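Local coordinates for fusion DH (Streptomyces sp. MJ635-86F5, PDB 6K97), which is an engineered fusion rejoining a split polyketide synthase dehydratase of cremimycin biosynthesis, a double hot dog lyase domain that probably removes water from a carrier-bound chain, at residues A[35-40]-A[79-84]; A[65-70]-A[273-278]; A[201-206]-A[211-216]; A[234-239]-A[243-248]; A[256-261]-A[292-297]. All coordinates share one frame; numbering follows the deposited sequence.

Interaction 1 of 5, residues A[35-40]-A[79-84]; sequences PLLATA and VELALH
The loop that leads into the short strand 39-42 passes helix 75-88 without a backbone bond between them, and comes nearest at Leu36 and Leu81, whose CA atoms are 7.7 Å apart. Both segments lie in the first part of the fusion, where helix 75-88 is the helix of the first hot dog, around which antiparallel strands wrap. The centre of the contact is one methyl, Leu81 CD2, which Leu36 and Leu37 meet from the loop. Leu36 touches it with its CB at 3.9 Å. Leu37 CG is 3.8 Å from the same Leu81 CD2, and both methyls of Leu37 flank it too, so that the two leucines cross obliquely, the fork of one astride a branch of the other. Leu37 has CG anti to its carbonyl carbon (chi1 -62°), which directs the fork at the helix. From there its CD1 also reaches CD2 of His84, at 4.0 Å. Cutting Leu37 back to an alanine would remove CG and both methyls, and would probably leave a gap beside Leu81 CD2, with Leu36 CB as its one remaining neighbour from the loop, and take the leucine methyl from His84 CD2. Phe50, on strand 48-55, packs against Leu37 as well. His84 suits its place by offering a ring carbon to the leucine while ND1 bonds to His249 of the second part of the fusion and NE2 to Thr32. The chemistry therefore divides: leucines supply an oily, undirected join, while polar bonds hold the histidine ring beside it.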
# COMPACT_ATOMS: atom_id res chain seq x y z
N PRO A 35 2.90 4.46 16.65
CA PRO A 35 2.59 3.25 17.44
C PRO A 35 1.58 2.24 16.83
O PRO A 35 1.60 1.09 17.24
CB PRO A 35 2.05 3.81 18.76
CG PRO A 35 2.66 5.19 18.85
CD PRO A 35 2.68 5.70 17.42
N LEU A 36 0.70 2.65 15.93
CA LEU A 36 -0.30 1.77 15.28
C LEU A 36 -0.10 1.49 13.78
O LEU A 36 -0.83 0.74 13.20
CB LEU A 36 -1.69 2.36 15.45
CG LEU A 36 -2.06 2.67 16.90
CD1 LEU A 36 -3.35 3.49 17.03
CD2 LEU A 36 -2.18 1.41 17.73
N LEU A 37 0.88 2.12 13.13
CA LEU A 37 1.12 1.93 11.71
C LEU A 37 2.58 1.60 11.49
O LEU A 37 3.45 2.21 12.11
CB LEU A 37 0.73 3.17 10.94
CG LEU A 37 -0.74 3.55 11.05
CD1 LEU A 37 -1.01 4.92 10.49
CD2 LEU A 37 -1.60 2.53 10.34
N ALA A 38 2.84 0.63 10.62
CA ALA A 38 4.19 0.25 10.24
C ALA A 38 4.70 0.91 8.91
O ALA A 38 5.88 1.18 8.80
CB ALA A 38 4.24 -1.27 10.12
N THR A 39 3.83 1.15 7.93
CA THR A 39 4.22 1.62 6.59
C THR A 39 3.47 2.88 6.12
O THR A 39 2.38 3.18 6.58
CB THR A 39 3.96 0.54 5.49
OG1 THR A 39 2.55 0.39 5.27
CG2 THR A 39 4.57 -0.82 5.85
N ALA A 40 4.05 3.58 5.14
CA ALA A 40 3.43 4.73 4.44
C ALA A 40 3.92 4.79 3.03
O ALA A 40 5.09 4.78 2.82
CB ALA A 40 3.83 6.01 5.13
N VAL A 79 -9.39 8.74 15.04
CA VAL A 79 -8.90 10.11 14.91
C VAL A 79 -7.37 10.18 14.85
O VAL A 79 -6.81 10.88 13.97
CB VAL A 79 -9.38 10.96 16.06
CG1 VAL A 79 -8.78 12.34 16.00
CG2 VAL A 79 -10.89 11.11 15.97
N GLU A 80 -6.70 9.44 15.75
CA GLU A 80 -5.27 9.46 15.75
C GLU A 80 -4.72 8.96 14.37
O GLU A 80 -3.78 9.55 13.82
CB GLU A 80 -4.72 8.63 16.87
CG GLU A 80 -3.19 8.41 16.83
CD GLU A 80 -2.37 9.69 17.01
OE1 GLU A 80 -2.95 10.77 17.43
OE2 GLU A 80 -1.13 9.61 16.81
N LEU A 81 -5.32 7.89 13.85
CA LEU A 81 -4.85 7.34 12.61
C LEU A 81 -4.96 8.39 11.51
O LEU A 81 -4.03 8.57 10.76
CB LEU A 81 -5.66 6.12 12.24
CG LEU A 81 -5.37 4.92 13.13
CD1 LEU A 81 -6.38 3.83 12.93
CD2 LEU A 81 -3.96 4.39 12.95
N ALA A 82 -6.09 9.12 11.46
CA ALA A 82 -6.28 10.16 10.48
C ALA A 82 -5.28 11.34 10.68
O ALA A 82 -4.79 11.88 9.71
CB ALA A 82 -7.70 10.68 10.54
N LEU A 83 -4.99 11.68 11.92
CA LEU A 83 -3.98 12.70 12.20
C LEU A 83 -2.64 12.28 11.60
O LEU A 83 -1.99 13.10 10.95
CB LEU A 83 -3.85 12.97 13.70
CG LEU A 83 -5.10 13.70 14.28
CD1 LEU A 83 -5.07 13.71 15.80
CD2 LEU A 83 -5.23 15.11 13.73
N HIS A 84 -2.25 11.00 11.73
CA HIS A 84 -1.00 10.58 11.13
C HIS A 84 -1.04 10.72 9.60
O HIS A 84 -0.13 11.30 8.97
CB HIS A 84 -0.62 9.17 11.52
CG HIS A 84 0.81 8.85 11.24
ND1 HIS A 84 1.85 9.40 11.95
CD2 HIS A 84 1.37 8.10 10.26
CE1 HIS A 84 3.00 8.99 11.45
NE2 HIS A 84 2.74 8.21 10.41

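Interaction 2 of 5, residues A[65-70]-A[273-278]; sequences HTIAGT and LFLPFA
Ile67 is the bump and the pair Leu273 and Leu275 makes the hollow. On strand 273-284 these two leucines project on the same side, with Phe274 between them turned to the other, and Ile67 straddles the dip between them: its CG2 lies 4.2 Å from Leu273 CD1, and its CD1 lies 4.3 Å from Leu275 CD2. A branched residue suits this place, since two arms can serve two neighbours at once. The fit is repeated in reverse by Leu273 CD1, a knob received between Ile67 CG2 and the methyl of Ala68, CB, also at 4.2 Å. The hollow has that form because residues 67-70 make a type I' turn, closing a two-residue beta hairpin with Ile67 and Thr70 bonded to each other through N and O in both directions. Ala68 takes the left-handed conformation there and offers its small methyl, while at Gly69 a beta carbon would press on the preceding carbonyl oxygen. His65 and Gly69 fit the HxxxG sequence familiar from dehydratase domains. The contact joins the two parts of the engineered fusion, hairpin from the first and strand from the second. Phe211 packs on Ile67, Leu273 and Leu275 alike, adding an aromatic wedge to the three aliphatic side chains.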
# COMPACT_ATOMS: atom_id res chain seq x y z
N HIS A 65 -10.45 -0.14 27.02
CA HIS A 65 -11.58 0.51 26.36
C HIS A 65 -12.65 -0.50 25.97
O HIS A 65 -12.72 -0.96 24.83
CB HIS A 65 -11.16 1.35 25.15
CG HIS A 65 -12.28 2.14 24.56
ND1 HIS A 65 -13.00 1.70 23.48
CD2 HIS A 65 -12.86 3.30 24.95
CE1 HIS A 65 -13.96 2.57 23.20
NE2 HIS A 65 -13.90 3.55 24.09
N THR A 66 -13.48 -0.84 26.96
CA THR A 66 -14.51 -1.86 26.83
C THR A 66 -15.86 -1.20 27.09
O THR A 66 -16.03 -0.44 28.04
CB THR A 66 -14.18 -3.02 27.79
OG1 THR A 66 -12.89 -3.57 27.39
CG2 THR A 66 -15.19 -4.16 27.70
N ILE A 67 -16.79 -1.45 26.17
CA ILE A 67 -18.14 -0.89 26.17
C ILE A 67 -19.16 -2.05 26.19
O ILE A 67 -19.21 -2.88 25.28
CB ILE A 67 -18.35 -0.07 24.88
CG1 ILE A 67 -17.28 0.98 24.71
CG2 ILE A 67 -19.70 0.62 24.90
CD1 ILE A 67 -17.26 2.08 25.75
N ALA A 68 -19.92 -2.14 27.28
CA ALA A 68 -20.91 -3.23 27.46
C ALA A 68 -20.36 -4.62 27.20
O ALA A 68 -20.97 -5.38 26.52
CB ALA A 68 -22.11 -2.99 26.57
N GLY A 69 -19.20 -4.94 27.74
CA GLY A 69 -18.56 -6.25 27.57
C GLY A 69 -17.73 -6.44 26.31
O GLY A 69 -16.99 -7.41 26.22
N THR A 70 -17.84 -5.54 25.32
CA THR A 70 -17.09 -5.69 24.08
C THR A 70 -15.96 -4.67 23.96
O THR A 70 -16.19 -3.47 24.01
CB THR A 70 -18.01 -5.54 22.87
OG1 THR A 70 -19.07 -6.44 23.01
CG2 THR A 70 -17.26 -5.84 21.56
N LEU A 273 -26.58 3.79 25.73
CA LEU A 273 -25.23 4.18 25.48
C LEU A 273 -25.19 5.10 24.35
O LEU A 273 -25.99 5.00 23.43
CB LEU A 273 -24.37 3.00 25.07
CG LEU A 273 -24.23 1.91 26.11
CD1 LEU A 273 -23.90 0.60 25.43
CD2 LEU A 273 -23.20 2.29 27.15
N PHE A 274 -24.19 5.95 24.41
CA PHE A 274 -23.97 7.05 23.49
C PHE A 274 -22.51 7.06 23.22
O PHE A 274 -21.72 7.10 24.15
CB PHE A 274 -24.39 8.37 24.11
CG PHE A 274 -25.88 8.66 23.98
CD1 PHE A 274 -26.78 8.23 24.93
CD2 PHE A 274 -26.36 9.39 22.88
CE1 PHE A 274 -28.14 8.51 24.83
CE2 PHE A 274 -27.73 9.67 22.75
CZ PHE A 274 -28.62 9.21 23.73
N LEU A 275 -22.14 6.95 21.95
CA LEU A 275 -20.75 6.97 21.50
C LEU A 275 -20.54 8.02 20.41
O LEU A 275 -21.49 8.40 19.72
CB LEU A 275 -20.39 5.62 20.88
CG LEU A 275 -20.39 4.39 21.78
CD1 LEU A 275 -20.06 3.14 20.97
CD2 LEU A 275 -19.42 4.58 22.94
N PRO A 276 -19.28 8.45 20.22
CA PRO A 276 -18.97 9.34 19.12
C PRO A 276 -19.21 8.66 17.82
O PRO A 276 -18.92 7.48 17.71
CB PRO A 276 -17.47 9.63 19.30
CG PRO A 276 -17.24 9.48 20.78
CD PRO A 276 -18.15 8.33 21.17
N PHE A 277 -19.80 9.36 16.86
CA PHE A 277 -19.90 8.83 15.48
C PHE A 277 -19.43 9.84 14.44
O PHE A 277 -19.30 9.46 13.33
CB PHE A 277 -21.29 8.35 15.09
CG PHE A 277 -22.27 9.44 14.78
CD1 PHE A 277 -22.97 10.11 15.81
CD2 PHE A 277 -22.58 9.79 13.47
CE1 PHE A 277 -23.91 11.08 15.51
CE2 PHE A 277 -23.55 10.77 13.18
CZ PHE A 277 -24.18 11.43 14.19
N ALA A 278 -19.33 11.13 14.77
CA ALA A 278 -18.96 12.11 13.73
C ALA A 278 -18.18 13.24 14.37
O ALA A 278 -18.50 13.68 15.47
CB ALA A 278 -20.16 12.66 12.98

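Interaction 3 of 5, residues A[201-206]-A[211-216]; sequences GLYARL and FQYGET. With SO4 (sulfate ion), chain C.
Leu206 and Phe211 form the tight end of this contact, where helix 199-208 turns back into the short strand 211-213 and the CA atoms of the two residues are 5.2 Å apart. Phe211 N donates to Leu206 O at 3.0 Å with an N-H...O angle of 150°, approaching from 40° above the carbonyl plane. The same oxygen lies in the plane of the Phe211 ring at its edge, 3.4 Å from CD2, so that one carbonyl is met by an N-H and by an aromatic rim. Beside it Leu206 CB rests on Phe211 CB at 4.0 Å, aliphatic carbon on aliphatic carbon. A step further on, Tyr203 and Tyr213 cross at about a right angle, with Tyr213 CD2 at the edge of the Tyr203 ring and 4.0 Å from its CE1. Tyr203 combines carbon packing with a polar end, its OH bonded to His260 ND1 and Leu220 N. Leu206 CD1 only grazes Tyr213 CE2, at 4.5 Å. At Glu215 the chain comes to the surface, and the backbone N there holds O1 of a sulfate ion, probably from the crystallisation liquor, at 3.0 Å; Arg218 grips the same ion. All this lies in the second part of the fusion, in the predicted C-terminal hot dog fold, where the weakly bonded strand 211-213 runs antiparallel to strand 65-67 of the first part, within a double hot dog.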
# COMPACT_ATOMS: atom_id res chain seq x y z
N GLY A 201 -16.44 9.40 41.08
CA GLY A 201 -17.89 9.21 41.04
C GLY A 201 -18.49 9.21 39.64
O GLY A 201 -19.38 8.38 39.32
N LEU A 202 -18.00 10.10 38.78
CA LEU A 202 -18.44 10.06 37.38
C LEU A 202 -18.10 8.69 36.72
O LEU A 202 -18.96 8.05 36.04
CB LEU A 202 -17.79 11.18 36.59
CG LEU A 202 -18.12 11.18 35.10
CD1 LEU A 202 -19.59 11.46 34.89
CD2 LEU A 202 -17.27 12.21 34.42
N TYR A 203 -16.85 8.23 36.90
CA TYR A 203 -16.45 6.95 36.31
C TYR A 203 -17.27 5.79 36.85
O TYR A 203 -17.64 4.90 36.09
CB TYR A 203 -14.97 6.72 36.47
CG TYR A 203 -14.12 7.45 35.48
CD1 TYR A 203 -14.30 7.27 34.14
CD2 TYR A 203 -13.12 8.31 35.88
CE1 TYR A 203 -13.52 7.92 33.21
CE2 TYR A 203 -12.35 9.00 34.96
CZ TYR A 203 -12.54 8.79 33.62
OH TYR A 203 -11.74 9.43 32.67
N ALA A 204 -17.64 5.82 38.13
CA ALA A 204 -18.52 4.75 38.66
C ALA A 204 -19.89 4.70 37.97
O ALA A 204 -20.39 3.64 37.62
CB ALA A 204 -18.68 4.87 40.15
N ARG A 205 -20.52 5.85 37.79
CA ARG A 205 -21.82 5.92 37.12
C ARG A 205 -21.72 5.53 35.62
O ARG A 205 -22.56 4.81 35.06
CB ARG A 205 -22.41 7.34 37.33
CG ARG A 205 -22.92 7.51 38.76
CD ARG A 205 -23.51 8.90 38.99
NE ARG A 205 -22.46 9.92 39.16
CZ ARG A 205 -21.86 10.23 40.31
NH1 ARG A 205 -22.13 9.63 41.45
NH2 ARG A 205 -20.95 11.17 40.30
N LEU A 206 -20.65 5.96 34.97
CA LEU A 206 -20.44 5.55 33.61
C LEU A 206 -20.30 4.01 33.49
O LEU A 206 -20.87 3.38 32.56
CB LEU A 206 -19.25 6.27 33.08
CG LEU A 206 -19.44 7.78 32.88
CD1 LEU A 206 -18.13 8.40 32.39
CD2 LEU A 206 -20.54 8.08 31.87
N PHE A 211 -19.93 1.81 30.22
CA PHE A 211 -18.64 2.37 29.87
C PHE A 211 -17.59 1.81 30.83
O PHE A 211 -17.30 2.39 31.87
CB PHE A 211 -18.68 3.91 29.96
CG PHE A 211 -19.67 4.55 29.04
CD1 PHE A 211 -19.32 4.88 27.74
CD2 PHE A 211 -20.95 4.83 29.45
CE1 PHE A 211 -20.24 5.46 26.87
CE2 PHE A 211 -21.87 5.41 28.59
CZ PHE A 211 -21.52 5.72 27.29
N GLN A 212 -17.03 0.66 30.49
CA GLN A 212 -16.16 -0.04 31.40
C GLN A 212 -14.71 0.32 31.16
O GLN A 212 -13.93 -0.47 30.66
CB GLN A 212 -16.39 -1.53 31.26
CG GLN A 212 -17.81 -1.91 31.66
CD GLN A 212 -18.45 -3.04 30.88
OE1 GLN A 212 -18.02 -3.43 29.79
NE2 GLN A 212 -19.54 -3.53 31.41
N TYR A 213 -14.34 1.54 31.54
CA TYR A 213 -13.02 2.05 31.28
C TYR A 213 -12.01 1.48 32.29
O TYR A 213 -12.14 1.74 33.48
CB TYR A 213 -13.03 3.57 31.36
CG TYR A 213 -13.91 4.25 30.30
CD1 TYR A 213 -13.69 4.04 28.93
CD2 TYR A 213 -14.89 5.19 30.66
CE1 TYR A 213 -14.45 4.69 27.97
CE2 TYR A 213 -15.61 5.86 29.72
CZ TYR A 213 -15.40 5.58 28.37
OH TYR A 213 -16.16 6.21 27.43
N GLY A 214 -11.01 0.74 31.80
CA GLY A 214 -9.89 0.36 32.63
C GLY A 214 -8.94 1.54 32.86
O GLY A 214 -9.19 2.67 32.45
N GLU A 215 -7.83 1.25 33.51
CA GLU A 215 -6.98 2.25 34.08
C GLU A 215 -6.45 3.24 33.05
O GLU A 215 -6.41 4.46 33.30
CB GLU A 215 -5.87 1.61 34.92
CG GLU A 215 -5.30 2.63 35.90
CD GLU A 215 -4.22 2.06 36.80
OE1 GLU A 215 -4.06 0.80 36.86
OE2 GLU A 215 -3.55 2.91 37.44
N THR A 216 -6.06 2.74 31.89
CA THR A 216 -5.51 3.63 30.88
C THR A 216 -6.48 4.69 30.37
O THR A 216 -6.05 5.76 29.91
CB THR A 216 -5.03 2.89 29.63
OG1 THR A 216 -4.13 1.84 30.00
CG2 THR A 216 -4.29 3.88 28.73
S SO4 C . -8.77 -1.51 36.19
O1 SO4 C . -8.00 -1.36 34.91
O2 SO4 C . -10.16 -1.05 36.01
O3 SO4 C . -8.82 -2.95 36.55
O4 SO4 C . -8.14 -0.74 37.31

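Interaction 4 of 5, residues A[234-239]-A[243-248]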
# COMPACT_ATOMS: atom_id res chain seq x y z
N VAL A 234 -7.06 16.44 32.01
CA VAL A 234 -6.90 15.05 31.62
C VAL A 234 -5.42 14.73 31.50
O VAL A 234 -4.59 15.59 31.25
CB VAL A 234 -7.66 14.72 30.31
CG1 VAL A 234 -9.11 15.12 30.43
CG2 VAL A 234 -7.08 15.45 29.11
N GLU A 235 -5.11 13.46 31.71
CA GLU A 235 -3.77 12.93 31.67
C GLU A 235 -3.90 11.48 31.19
O GLU A 235 -4.99 10.98 31.10
CB GLU A 235 -3.08 13.03 33.02
CG GLU A 235 -1.59 13.34 32.85
CD GLU A 235 -0.89 13.71 34.15
OE1 GLU A 235 -1.53 13.55 35.24
OE2 GLU A 235 0.28 14.14 34.06
N VAL A 236 -2.81 10.83 30.78
CA VAL A 236 -2.90 9.44 30.35
C VAL A 236 -2.88 8.56 31.61
O VAL A 236 -1.91 8.60 32.39
CB VAL A 236 -1.73 9.04 29.42
CG1 VAL A 236 -1.89 7.60 28.94
CG2 VAL A 236 -1.67 9.97 28.23
N GLY A 237 -3.95 7.78 31.80
CA GLY A 237 -4.05 6.87 32.94
C GLY A 237 -3.06 5.72 32.84
O GLY A 237 -2.72 5.29 31.74
N ALA A 238 -2.55 5.26 33.98
CA ALA A 238 -1.61 4.12 34.03
C ALA A 238 -0.48 4.23 33.00
O ALA A 238 -0.38 3.39 32.08
CB ALA A 238 -2.37 2.81 33.86
N PRO A 239 0.38 5.26 33.14
CA PRO A 239 1.40 5.59 32.11
C PRO A 239 2.25 4.39 31.67
O PRO A 239 2.36 4.09 30.46
CB PRO A 239 2.27 6.65 32.80
CG PRO A 239 1.43 7.22 33.91
CD PRO A 239 0.43 6.18 34.30
N PRO A 243 2.07 2.87 25.12
CA PRO A 243 3.10 3.67 24.57
C PRO A 243 2.90 5.06 25.12
O PRO A 243 1.78 5.46 25.44
CB PRO A 243 2.82 3.65 23.05
CG PRO A 243 1.95 2.47 22.85
CD PRO A 243 1.09 2.52 24.07
N LYS A 244 3.99 5.79 25.26
CA LYS A 244 3.94 7.12 25.83
C LYS A 244 3.19 8.12 24.94
O LYS A 244 3.24 8.05 23.70
CB LYS A 244 5.34 7.58 26.09
CG LYS A 244 6.16 6.64 26.93
CD LYS A 244 5.41 6.39 28.22
CE LYS A 244 6.36 6.00 29.34
NZ LYS A 244 5.59 5.80 30.60
N PRO A 245 2.52 9.09 25.57
CA PRO A 245 1.78 10.13 24.79
C PRO A 245 2.68 10.95 23.85
O PRO A 245 2.26 11.33 22.72
CB PRO A 245 1.14 11.00 25.87
CG PRO A 245 1.88 10.69 27.15
CD PRO A 245 2.40 9.28 27.03
N GLU A 246 3.94 11.10 24.22
CA GLU A 246 4.93 11.73 23.35
C GLU A 246 5.11 11.00 21.99
O GLU A 246 5.62 11.59 21.00
CB GLU A 246 6.28 11.85 24.10
CG GLU A 246 6.25 12.80 25.31
CD GLU A 246 5.61 12.20 26.57
OE1 GLU A 246 5.10 11.05 26.53
OE2 GLU A 246 5.50 12.89 27.59
N ALA A 247 4.71 9.75 21.91
CA ALA A 247 4.83 9.00 20.67
C ALA A 247 3.64 9.17 19.71
O ALA A 247 3.69 8.67 18.59
CB ALA A 247 5.03 7.52 20.97
N PHE A 248 2.58 9.84 20.16
CA PHE A 248 1.41 10.02 19.33
C PHE A 248 1.16 11.45 18.94
O PHE A 248 1.58 12.42 19.63
CB PHE A 248 0.17 9.63 20.12
CG PHE A 248 0.02 8.17 20.43
CD1 PHE A 248 -0.68 7.36 19.59
CD2 PHE A 248 0.41 7.67 21.63
CE1 PHE A 248 -0.91 6.04 19.89
CE2 PHE A 248 0.20 6.32 21.97
CZ PHE A 248 -0.47 5.51 21.08
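Val236 and Pro245 meet at the inner end of a loop, where Val236 is buried and Pro245 partly so; the loop links strand 229-235 to helix 252-266 in the predicted C-terminal hot dog fold, within the second part of the fusion. No hydrogen bond crosses between the two segments. Val236 sets CG1 anti to its backbone N (chi1 -177°), which leaves CG2 beside that nitrogen and aimed at the proline: CG2 is 3.8 Å from Pro245 CG and equally near Pro245 CB. The methyl thus rests against one side of the ring, the two side chains crossing at a slant. Two rigid residues suit the place. Valine branches at CB and has one torsion to set, and the Pro245 ring, puckered C-gamma endo, stands at the start of the 3-10 turn 245-247, where its lack of an N-H costs nothing. That turn is closed by Ala247 N on Lys244 O and by Phe248 N on Pro245 O. The outer end of the contact is looser. Lys244 bends at chi2 (-55°) and runs out extended beyond, which brings NZ to 3.7 Å from Pro239 O and 4.1 Å from Pro239 CB, too long a polar approach to rank as a bond. Pro239 is poorly ordered, and both it and Lys244 are exposed, so this is a place where a flexible, soluble side chain fits. Within 243-248 the chain also folds on itself: Pro243 O lies in the plane of the Phe248 ring at its edge, 3.9 Å from CE2.

Interaction 5 of 5, residues A[256-261]-A[292-297]; sequences DAALHA and LRVHIT
Ala258 and Ala261 turn one side of helix 252-266 to Val294 and Ile296 of strand 291-298, while the flat groups, the His260 imidazole and the Asp256 carboxylate, face away. One face of the His260 ring is covered by its own helix, with Asp256 O 3.1 Å above the ring plane and Ala257 CA also over the rim; the Tyr213 ring meets it too, planes at about 30°. NE2 donates to Asp256 OD2 at 2.7 Å, the oxygen tilted from the ring plane and met from 66° out of the carboxylate plane. ND1 is bonded to Tyr203 OH, so both nitrogens are engaged and the ring's rotation is fixed. The strand side is aliphatic. Ala258 CB sits 4.1 Å from Val294 CG2, and Ala261 CB 4.0 Å from Ile296 CD1. Extended Ile296 (chi2 172°) also brings CD1 to the carbonyl Ala258 O, a tight 3.2 Å. Alanine suits the helix because small methyls let it lie close, the axes of segments 256-261 and 292-297 coming within 9.4 Å, while branched valine and isoleucine suit a strand. Such a helix laid on its sheet is the core of a hot dog fold, and Asp256 and His260 fit the DxxxH sequence of dehydratase domains, consistent with a place in the active site. The chemistry implies a buried helix seated by apolar contacts on one side and carrying a bonded His-carboxylate pair on the other.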
# COMPACT_ATOMS: atom_id res chain seq x y z
N ASP A 256 -9.84 10.83 24.51
CA ASP A 256 -11.09 10.21 24.97
C ASP A 256 -11.47 10.70 26.39
O ASP A 256 -12.64 10.87 26.68
CB ASP A 256 -10.98 8.69 24.97
CG ASP A 256 -12.31 7.98 25.04
OD1 ASP A 256 -13.18 8.24 24.20
OD2 ASP A 256 -12.47 7.10 25.90
N ALA A 257 -10.48 10.87 27.27
CA ALA A 257 -10.78 11.29 28.64
C ALA A 257 -11.38 12.69 28.67
O ALA A 257 -12.25 13.00 29.48
CB ALA A 257 -9.56 11.25 29.50
N ALA A 258 -10.97 13.49 27.69
CA ALA A 258 -11.57 14.80 27.43
C ALA A 258 -13.02 14.73 27.06
O ALA A 258 -13.73 15.68 27.28
CB ALA A 258 -10.82 15.51 26.33
N LEU A 259 -13.49 13.61 26.50
CA LEU A 259 -14.92 13.43 26.27
C LEU A 259 -15.65 12.86 27.45
O LEU A 259 -16.90 12.91 27.48
CB LEU A 259 -15.19 12.48 25.07
CG LEU A 259 -14.51 12.84 23.75
CD1 LEU A 259 -14.93 11.85 22.66
CD2 LEU A 259 -14.81 14.28 23.38
N HIS A 260 -14.95 12.21 28.39
CA HIS A 260 -15.67 11.56 29.47
C HIS A 260 -16.46 12.60 30.26
O HIS A 260 -17.63 12.41 30.60
CB HIS A 260 -14.71 10.77 30.35
CG HIS A 260 -14.02 9.64 29.62
ND1 HIS A 260 -12.86 9.06 30.07
CD2 HIS A 260 -14.34 8.99 28.47
CE1 HIS A 260 -12.51 8.10 29.23
NE2 HIS A 260 -13.39 8.04 28.26
N ALA A 261 -15.86 13.77 30.45
CA ALA A 261 -16.56 14.85 31.09
C ALA A 261 -17.85 15.20 30.36
O ALA A 261 -18.88 15.42 30.99
CB ALA A 261 -15.68 16.08 31.19
N LEU A 292 -3.60 17.75 29.29
CA LEU A 292 -4.42 18.79 28.69
C LEU A 292 -5.38 19.46 29.66
O LEU A 292 -5.92 18.82 30.54
CB LEU A 292 -5.24 18.16 27.58
CG LEU A 292 -4.53 17.53 26.37
CD1 LEU A 292 -5.61 17.07 25.43
CD2 LEU A 292 -3.65 18.49 25.62
N ARG A 293 -5.56 20.77 29.50
CA ARG A 293 -6.64 21.51 30.10
C ARG A 293 -7.60 21.79 28.97
O ARG A 293 -7.24 22.39 27.94
CB ARG A 293 -6.17 22.82 30.73
CG ARG A 293 -5.10 22.65 31.82
CD ARG A 293 -5.08 23.84 32.78
NE ARG A 293 -6.46 24.17 33.21
CZ ARG A 293 -7.02 23.85 34.36
NH1 ARG A 293 -6.35 23.21 35.31
NH2 ARG A 293 -8.28 24.20 34.56
N VAL A 294 -8.85 21.38 29.17
CA VAL A 294 -9.80 21.29 28.10
C VAL A 294 -11.05 22.13 28.34
O VAL A 294 -11.69 22.01 29.36
CB VAL A 294 -10.22 19.84 27.96
CG1 VAL A 294 -11.29 19.70 26.92
CG2 VAL A 294 -9.02 19.01 27.59
N HIS A 295 -11.40 22.95 27.37
CA HIS A 295 -12.65 23.72 27.44
C HIS A 295 -13.65 23.02 26.54
O HIS A 295 -13.44 22.90 25.32
CB HIS A 295 -12.38 25.17 26.99
CG HIS A 295 -13.55 26.09 27.14
ND1 HIS A 295 -13.51 27.42 26.73
CD2 HIS A 295 -14.80 25.90 27.63
CE1 HIS A 295 -14.67 28.00 26.98
NE2 HIS A 295 -15.47 27.11 27.54
N ILE A 296 -14.73 22.53 27.14
CA ILE A 296 -15.83 21.91 26.39
C ILE A 296 -17.05 22.79 26.38
O ILE A 296 -17.47 23.23 27.45
CB ILE A 296 -16.23 20.58 27.05
CG1 ILE A 296 -14.99 19.70 27.18
CG2 ILE A 296 -17.32 19.86 26.23
CD1 ILE A 296 -15.19 18.43 27.99
N THR A 297 -17.60 23.07 25.21
CA THR A 297 -18.86 23.86 25.05
C THR A 297 -19.90 23.09 24.21
O THR A 297 -19.53 22.36 23.29
CB THR A 297 -18.63 25.21 24.35
OG1 THR A 297 -18.15 24.96 23.02
CG2 THR A 297 -17.55 26.02 25.09

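Overall arrangement
Interactions 3, 4 and 5 lie in the second part of the fusion, interaction 1 in the first, and interaction 2 spans the two. Interactions 2 and 3 are closest, centres 12 Å apart, joined where Gln212 OE1 accepts from Gly69 N at 2.8 Å. Interactions 3 and 5 meet at His260, whose ring also lies against Tyr213. Interactions 2 and 5 bring His65 of the HxxxG sequence near Asp256, with His65 CD2 3.9 Å from Asp256 OD2, consistent with the histidine-aspartate site of dehydratase domains, which draws on both hot dogs. Interaction 4 adjoins interaction 5 through Val234, and reaches interaction 1, 16 Å off between centres, where Pro35 packs on Phe248.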